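Local coordinates for protein 3-dehydroquinate dehydratase (Thermus thermophilus, PDB 2UYG) that catalyses the dehydration of 3-dehydroquinate to 3-dehydroshikimate, the third step of chorismate biosynthesis, probably by trans elimination through an enolate intermediate, at residues 79-82 against 83-86; 99-103 against 104-108. One frame throughout, in Å; residues are numbered along the deposited sequence.

Contact 1: 79-82 against 83-86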
ATOM      1  N   HIS A  79      17.369   3.681 -10.390  1.00 21.03           N
ATOM      2  CA  HIS A  79      16.192   3.490  -9.555  1.00 22.49           C
ATOM      3  C   HIS A  79      15.653   4.778  -8.924  1.00 23.35           C
ATOM      4  O   HIS A  79      14.669   4.705  -8.167  1.00 23.83           O
ATOM      5  CB  HIS A  79      16.460   2.468  -8.453  1.00 21.99           C
ATOM      6  CG  HIS A  79      17.352   1.345  -8.871  1.00 22.76           C
ATOM      7  ND1 HIS A  79      16.966   0.354  -9.757  1.00 23.85           N
ATOM      8  CD2 HIS A  79      18.675   1.123  -8.614  1.00 26.82           C
ATOM      9  CE1 HIS A  79      18.011  -0.436 -10.001  1.00 21.34           C
ATOM     10  NE2 HIS A  79      19.030  -0.031  -9.249  1.00 19.31           N
ATOM     11  N   TYR A  80      16.226   5.944  -9.215  1.00 21.36           N
ATOM     12  CA  TYR A  80      15.607   7.179  -8.658  1.00 21.08           C
ATOM     13  C   TYR A  80      15.784   8.507  -9.446  1.00 21.72           C
ATOM     14  O   TYR A  80      15.049   9.494  -9.174  1.00 23.04           O
ATOM     15  CB  TYR A  80      15.950   7.340  -7.202  1.00 19.38           C
ATOM     16  CG  TYR A  80      17.404   7.547  -6.957  1.00 20.42           C
ATOM     17  CD1 TYR A  80      17.899   8.805  -6.684  1.00 20.07           C
ATOM     18  CD2 TYR A  80      18.336   6.462  -7.061  1.00 19.34           C
ATOM     19  CE1 TYR A  80      19.307   9.005  -6.413  1.00 24.45           C
ATOM     20  CE2 TYR A  80      19.704   6.644  -6.821  1.00 22.13           C
ATOM     21  CZ  TYR A  80      20.193   7.905  -6.477  1.00 24.81           C
ATOM     22  OH  TYR A  80      21.526   8.077  -6.216  1.00 29.55           O
ATOM     23  N   SER A  81      16.658   8.520 -10.460  1.00 21.64           N
ATOM     24  CA  SER A  81      16.918   9.715 -11.243  1.00 20.75           C
ATOM     25  C   SER A  81      15.921  10.016 -12.334  1.00 21.24           C
ATOM     26  O   SER A  81      16.213   9.780 -13.488  1.00 20.71           O
ATOM     27  CB  SER A  81      18.283   9.603 -11.923  1.00 22.21           C
ATOM     28  OG  SER A  81      18.725  10.873 -12.401  1.00 20.90           O
ATOM     29  N   TYR A  82      14.802  10.645 -11.971  1.00 21.20           N
ATOM     30  CA  TYR A  82      13.906  11.159 -12.921  1.00 21.45           C
ATOM     31  C   TYR A  82      14.551  12.291 -13.684  1.00 19.63           C
ATOM     32  O   TYR A  82      14.124  12.591 -14.794  1.00 20.67           O
ATOM     33  CB  TYR A  82      12.567  11.587 -12.228  1.00 23.83           C
ATOM     34  CG  TYR A  82      11.731  10.446 -11.582  1.00 22.66           C
ATOM     35  CD1 TYR A  82      11.578  10.364 -10.198  1.00 22.96           C
ATOM     36  CD2 TYR A  82      11.041   9.507 -12.368  1.00 27.75           C
ATOM     37  CE1 TYR A  82      10.743   9.403  -9.604  1.00 23.63           C
ATOM     38  CE2 TYR A  82      10.274   8.470 -11.782  1.00 24.73           C
ATOM     39  CZ  TYR A  82      10.128   8.456 -10.408  1.00 27.14           C
ATOM     40  OH  TYR A  82       9.402   7.483  -9.777  1.00 33.86           O
ATOM     41  N   ALA A  83      15.670  12.821 -13.250  1.00 20.15           N
ATOM     42  CA  ALA A  83      16.314  13.842 -14.050  1.00 20.04           C
ATOM     43  C   ALA A  83      17.014  13.240 -15.216  1.00 20.78           C
ATOM     44  O   ALA A  83      16.968  13.789 -16.365  1.00 21.57           O
ATOM     45  CB  ALA A  83      17.164  14.802 -13.209  1.00 19.99           C
ATOM     46  N   LEU A  84      17.534  12.037 -15.024  1.00 21.95           N
ATOM     47  CA  LEU A  84      18.162  11.307 -16.096  1.00 22.37           C
ATOM     48  C   LEU A  84      17.165  10.796 -17.144  1.00 22.97           C
ATOM     49  O   LEU A  84      17.411  10.839 -18.363  1.00 19.46           O
ATOM     50  CB  LEU A  84      18.907  10.159 -15.524  1.00 22.89           C
ATOM     51  CG  LEU A  84      20.264   9.730 -16.034  1.00 26.08           C
ATOM     52  CD1 LEU A  84      20.361   8.234 -15.876  1.00 23.14           C
ATOM     53  CD2 LEU A  84      20.731  10.256 -17.388  1.00 27.64           C
ATOM     54  N   LEU A  85      16.025  10.323 -16.666  1.00 24.58           N
ATOM     55  CA  LEU A  85      14.918  10.028 -17.598  1.00 26.29           C
ATOM     56  C   LEU A  85      14.610  11.228 -18.458  1.00 25.36           C
ATOM     57  O   LEU A  85      14.391  11.093 -19.596  1.00 26.77           O
ATOM     58  CB  LEU A  85      13.627   9.775 -16.809  1.00 26.89           C
ATOM     59  CG  LEU A  85      12.439   9.003 -17.322  1.00 31.81           C
ATOM     60  CD1 LEU A  85      11.082   9.540 -16.721  1.00 30.16           C
ATOM     61  CD2 LEU A  85      12.384   8.619 -18.794  1.00 30.03           C
ATOM     62  N   ASP A  86      14.448  12.387 -17.856  1.00 24.06           N
ATOM     63  CA  ASP A  86      14.004  13.528 -18.646  1.00 24.41           C
ATOM     64  C   ASP A  86      15.114  13.882 -19.675  1.00 22.68           C
ATOM     65  O   ASP A  86      14.828  14.314 -20.777  1.00 22.22           O
ATOM     66  CB  ASP A  86      13.673  14.732 -17.747  1.00 21.83           C
ATOM     67  CG  ASP A  86      12.245  14.768 -17.296  1.00 27.22           C
ATOM     68  OD1 ASP A  86      11.457  13.910 -17.747  1.00 31.36           O
ATOM     69  OD2 ASP A  86      11.762  15.633 -16.453  1.00 30.32           O
TER
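Ser81 and Leu85 are joined by the first full turn of helix 82-89, Leu85 N donating to Ser81 O at 3.2 Å in the carbonyl plane, and Asp86 N follows with a bond to Tyr82 O at 3.1 Å. An inverse gamma turn centred on Ser81 leads the chain into the helix. Ser81 is the N-cap: with its OG swung anti to the backbone N (chi1 -165°), the hydroxyl reaches forward and accepts from Leu84 N at 3.1 Å. The same OG lies 3.2 Å from Leu84 CB and is also hydrogen-bonded to Glu52, which ties the cap to the start of helix 52-61. Tyr82 and Leu85 are three residues apart, nearly one turn; Leu85 CD1 comes up near the plane of the Tyr82 ring, at its edge, 4.4 Å from Tyr82 CD2. Phe109 of a second subunit stacks on that ring. The same subunit supplies Tyr80, whose OH pairs with Ala83 N, and Arg110, which forms a salt bridge with Asp86, a predicted substrate-binding residue. Within the chain, Ala83 and Leu84 pack against helix 52-61, through Ile56, Leu55 and Val59, while strand 69-73 precedes the loop that ends in this cap.

Contact 2: 99-103 against 104-108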
ATOM      1  N   HIS A  99      22.644  -3.347 -17.960  1.00 24.13           N
ATOM      2  CA  HIS A  99      23.166  -3.592 -16.576  1.00 23.54           C
ATOM      3  C   HIS A  99      23.899  -4.913 -16.590  1.00 23.96           C
ATOM      4  O   HIS A  99      23.428  -5.830 -17.239  1.00 24.46           O
ATOM      5  CB  HIS A  99      22.060  -3.711 -15.529  1.00 21.32           C
ATOM      6  CG  HIS A  99      21.075  -2.613 -15.586  1.00 23.94           C
ATOM      7  ND1 HIS A  99      21.213  -1.451 -14.846  1.00 22.10           N
ATOM      8  CD2 HIS A  99      19.977  -2.441 -16.360  1.00 24.10           C
ATOM      9  CE1 HIS A  99      20.199  -0.655 -15.121  1.00 20.76           C
ATOM     10  NE2 HIS A  99      19.437  -1.223 -16.042  1.00 23.67           N
ATOM     11  N   LEU A 100      24.991  -4.997 -15.854  1.00 23.63           N
ATOM     12  CA  LEU A 100      25.782  -6.176 -15.725  1.00 25.00           C
ATOM     13  C   LEU A 100      25.019  -7.308 -15.071  1.00 25.51           C
ATOM     14  O   LEU A 100      25.135  -8.440 -15.505  1.00 21.97           O
ATOM     15  CB  LEU A 100      26.970  -5.898 -14.818  1.00 25.50           C
ATOM     16  CG  LEU A 100      27.912  -4.828 -15.413  1.00 29.27           C
ATOM     17  CD1 LEU A 100      28.549  -4.124 -14.240  1.00 31.83           C
ATOM     18  CD2 LEU A 100      28.907  -5.467 -16.329  1.00 28.64           C
ATOM     19  N   THR A 101      24.289  -6.961 -14.011  1.00 25.61           N
ATOM     20  CA  THR A 101      23.615  -7.924 -13.159  1.00 26.96           C
ATOM     21  C   THR A 101      22.175  -7.937 -13.471  1.00 27.74           C
ATOM     22  O   THR A 101      21.659  -7.030 -14.108  1.00 28.31           O
ATOM     23  CB  THR A 101      23.710  -7.577 -11.615  1.00 28.40           C
ATOM     24  OG1 THR A 101      23.111  -6.295 -11.323  1.00 30.58           O
ATOM     25  CG2 THR A 101      25.112  -7.499 -11.143  1.00 26.25           C
ATOM     26  N   ASN A 102      21.514  -8.986 -12.993  1.00 29.34           N
ATOM     27  CA  ASN A 102      20.096  -9.178 -13.187  1.00 29.88           C
ATOM     28  C   ASN A 102      19.406  -8.442 -12.055  1.00 30.97           C
ATOM     29  O   ASN A 102      19.427  -8.902 -10.881  1.00 29.95           O
ATOM     30  CB  ASN A 102      19.744 -10.672 -13.099  1.00 30.12           C
ATOM     31  CG  ASN A 102      18.259 -10.934 -13.333  1.00 30.88           C
ATOM     32  OD1 ASN A 102      17.430 -10.015 -13.269  1.00 28.22           O
ATOM     33  ND2 ASN A 102      17.922 -12.176 -13.620  1.00 33.11           N
ATOM     34  N   LEU A 103      18.787  -7.326 -12.399  1.00 32.67           N
ATOM     35  CA  LEU A 103      18.135  -6.452 -11.425  1.00 35.24           C
ATOM     36  C   LEU A 103      17.013  -7.127 -10.588  1.00 36.19           C
ATOM     37  O   LEU A 103      16.679  -6.659  -9.502  1.00 38.39           O
ATOM     38  CB  LEU A 103      17.549  -5.270 -12.147  1.00 36.35           C
ATOM     39  CG  LEU A 103      18.661  -4.421 -12.814  1.00 38.25           C
ATOM     40  CD1 LEU A 103      18.017  -3.183 -13.358  1.00 39.38           C
ATOM     41  CD2 LEU A 103      19.850  -4.150 -11.883  1.00 39.50           C
ATOM     42  N   HIS A 104      16.494  -8.224 -11.088  1.00 34.69           N
ATOM     43  CA  HIS A 104      15.349  -8.883 -10.525  1.00 34.79           C
ATOM     44  C   HIS A 104      15.676  -9.973  -9.557  1.00 32.78           C
ATOM     45  O   HIS A 104      14.786 -10.560  -9.045  1.00 33.61           O
ATOM     46  CB  HIS A 104      14.477  -9.424 -11.663  1.00 34.11           C
ATOM     47  CG  HIS A 104      14.048  -8.352 -12.567  1.00 37.53           C
ATOM     48  ND1 HIS A 104      14.526  -8.229 -13.855  1.00 44.20           N
ATOM     49  CD2 HIS A 104      13.259  -7.281 -12.351  1.00 41.13           C
ATOM     50  CE1 HIS A 104      13.985  -7.170 -14.423  1.00 46.36           C
ATOM     51  NE2 HIS A 104      13.255  -6.544 -13.512  1.00 47.83           N
ATOM     52  N   ALA A 105      16.937 -10.223  -9.300  1.00 33.48           N
ATOM     53  CA  ALA A 105      17.419 -11.259  -8.399  1.00 34.05           C
ATOM     54  C   ALA A 105      18.255 -10.661  -7.278  1.00 34.32           C
ATOM     55  O   ALA A 105      19.098 -11.353  -6.718  1.00 34.16           O
ATOM     56  CB  ALA A 105      18.290 -12.277  -9.190  1.00 35.10           C
ATOM     57  N   ARG A 106      18.072  -9.370  -6.991  1.00 34.88           N
ATOM     58  CA  ARG A 106      18.737  -8.718  -5.865  1.00 35.28           C
ATOM     59  C   ARG A 106      17.700  -7.989  -4.988  1.00 35.15           C
ATOM     60  O   ARG A 106      16.578  -8.433  -4.940  1.00 36.72           O
ATOM     61  CB  ARG A 106      19.768  -7.770  -6.431  1.00 36.28           C
ATOM     62  CG  ARG A 106      20.654  -8.359  -7.555  1.00 35.97           C
ATOM     63  CD  ARG A 106      21.554  -7.399  -8.185  1.00 31.58           C
ATOM     64  NE  ARG A 106      22.446  -6.746  -7.214  1.00 33.24           N
ATOM     65  CZ  ARG A 106      23.322  -5.794  -7.558  1.00 31.99           C
ATOM     66  NH1 ARG A 106      24.105  -5.239  -6.669  1.00 27.54           N
ATOM     67  NH2 ARG A 106      23.436  -5.414  -8.834  1.00 34.12           N
ATOM     68  N   GLU A 107      18.017  -6.854  -4.369  1.00 34.12           N
ATOM     69  CA  GLU A 107      17.066  -6.154  -3.515  1.00 34.64           C
ATOM     70  C   GLU A 107      15.819  -5.669  -4.279  1.00 34.19           C
ATOM     71  O   GLU A 107      15.869  -5.323  -5.472  1.00 35.14           O
ATOM     72  CB  GLU A 107      17.732  -4.948  -2.788  1.00 34.92           C
ATOM     73  CG  GLU A 107      18.996  -5.285  -2.005  1.00 37.19           C
ATOM     74  CD  GLU A 107      20.261  -5.066  -2.802  1.00 44.07           C
ATOM     75  OE1 GLU A 107      20.284  -5.387  -3.988  1.00 49.03           O
ATOM     76  OE2 GLU A 107      21.257  -4.555  -2.279  1.00 48.43           O
ATOM     77  N   GLU A 108      14.702  -5.582  -3.579  1.00 33.50           N
ATOM     78  CA  GLU A 108      13.495  -5.145  -4.191  1.00 33.67           C
ATOM     79  C   GLU A 108      13.670  -3.841  -4.908  1.00 32.40           C
ATOM     80  O   GLU A 108      13.044  -3.660  -5.939  1.00 32.74           O
ATOM     81  CB  GLU A 108      12.321  -4.963  -3.198  1.00 34.67           C
ATOM     82  CG  GLU A 108      11.008  -4.517  -3.891  1.00 39.16           C
ATOM     83  CD  GLU A 108       9.786  -4.473  -2.983  1.00 50.73           C
ATOM     84  OE1 GLU A 108       9.928  -4.349  -1.725  1.00 58.81           O
ATOM     85  OE2 GLU A 108       8.665  -4.512  -3.523  1.00 55.44           O
TER
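Asn102 and His104 set their flat groups nearly perpendicular, amide and imidazole planes 84° apart, with Asn102 OD1 approaching the ring obliquely, 3.8 Å from His104 CG. One face of the His99 ring is covered by Leu103 CD1, which sits 3.5 Å above the plane over its centre, and the guanidinium of Arg106 takes Thr101 OG1 at its edge. That last bond, Arg106 NH2 to Thr101 OG1, is 2.7 Å long but bent, the oxygen lying 17° out of the guanidinium plane. The arginine gets there by a kink at chi3 (57°), its CG and CD passing the Asn102 carbonyl, with Arg106 CG 3.6 Å from Asn102 O. Tyr21, the predicted proton acceptor, holds the other terminal nitrogen, NH1, so the group is gripped at both NH2 and NH1. Asn102 organises the backbone: OD1 accepts from His104 N at 3.0 Å, and Asn102 O accepts from Ala105 N at 3.2 Å, both donors lying above the respective carbonyl planes. Its ND2 is tied to Ala116 O of a fourth subunit. The pattern is an Asx turn laid over a type I beta turn, 102-105. It comes just after His99, the predicted proton donor at the end of strand 95-99, and the predicted substrate-binding pair Leu100 and Thr101, consistent with a place beside the type II dehydroquinase active site.

How the contacts relate
From the N terminus, the chain runs through strand 69-73 and a loop before contact 1 turns it into helix 82-89. That helix leads back to strand 95-99, and contact 2 forms in the loop leaving that strand, on the way to strand 121-124. The two contacts are therefore in series: one is a helix start, the other a tight turn, and neither encloses nor crosses the other. Together they mark the entry to the helix and the exit from the second strand of one beta-alpha-beta unit in the flavodoxin-like parallel sheet. The centres of contact 1 and contact 2 are about 18 Å apart, yet the nearest atoms of contact 1 and contact 2 approach to about 4 Å without touching. Both carry predicted active-site residues, and each also meets other subunits of the dodecamer.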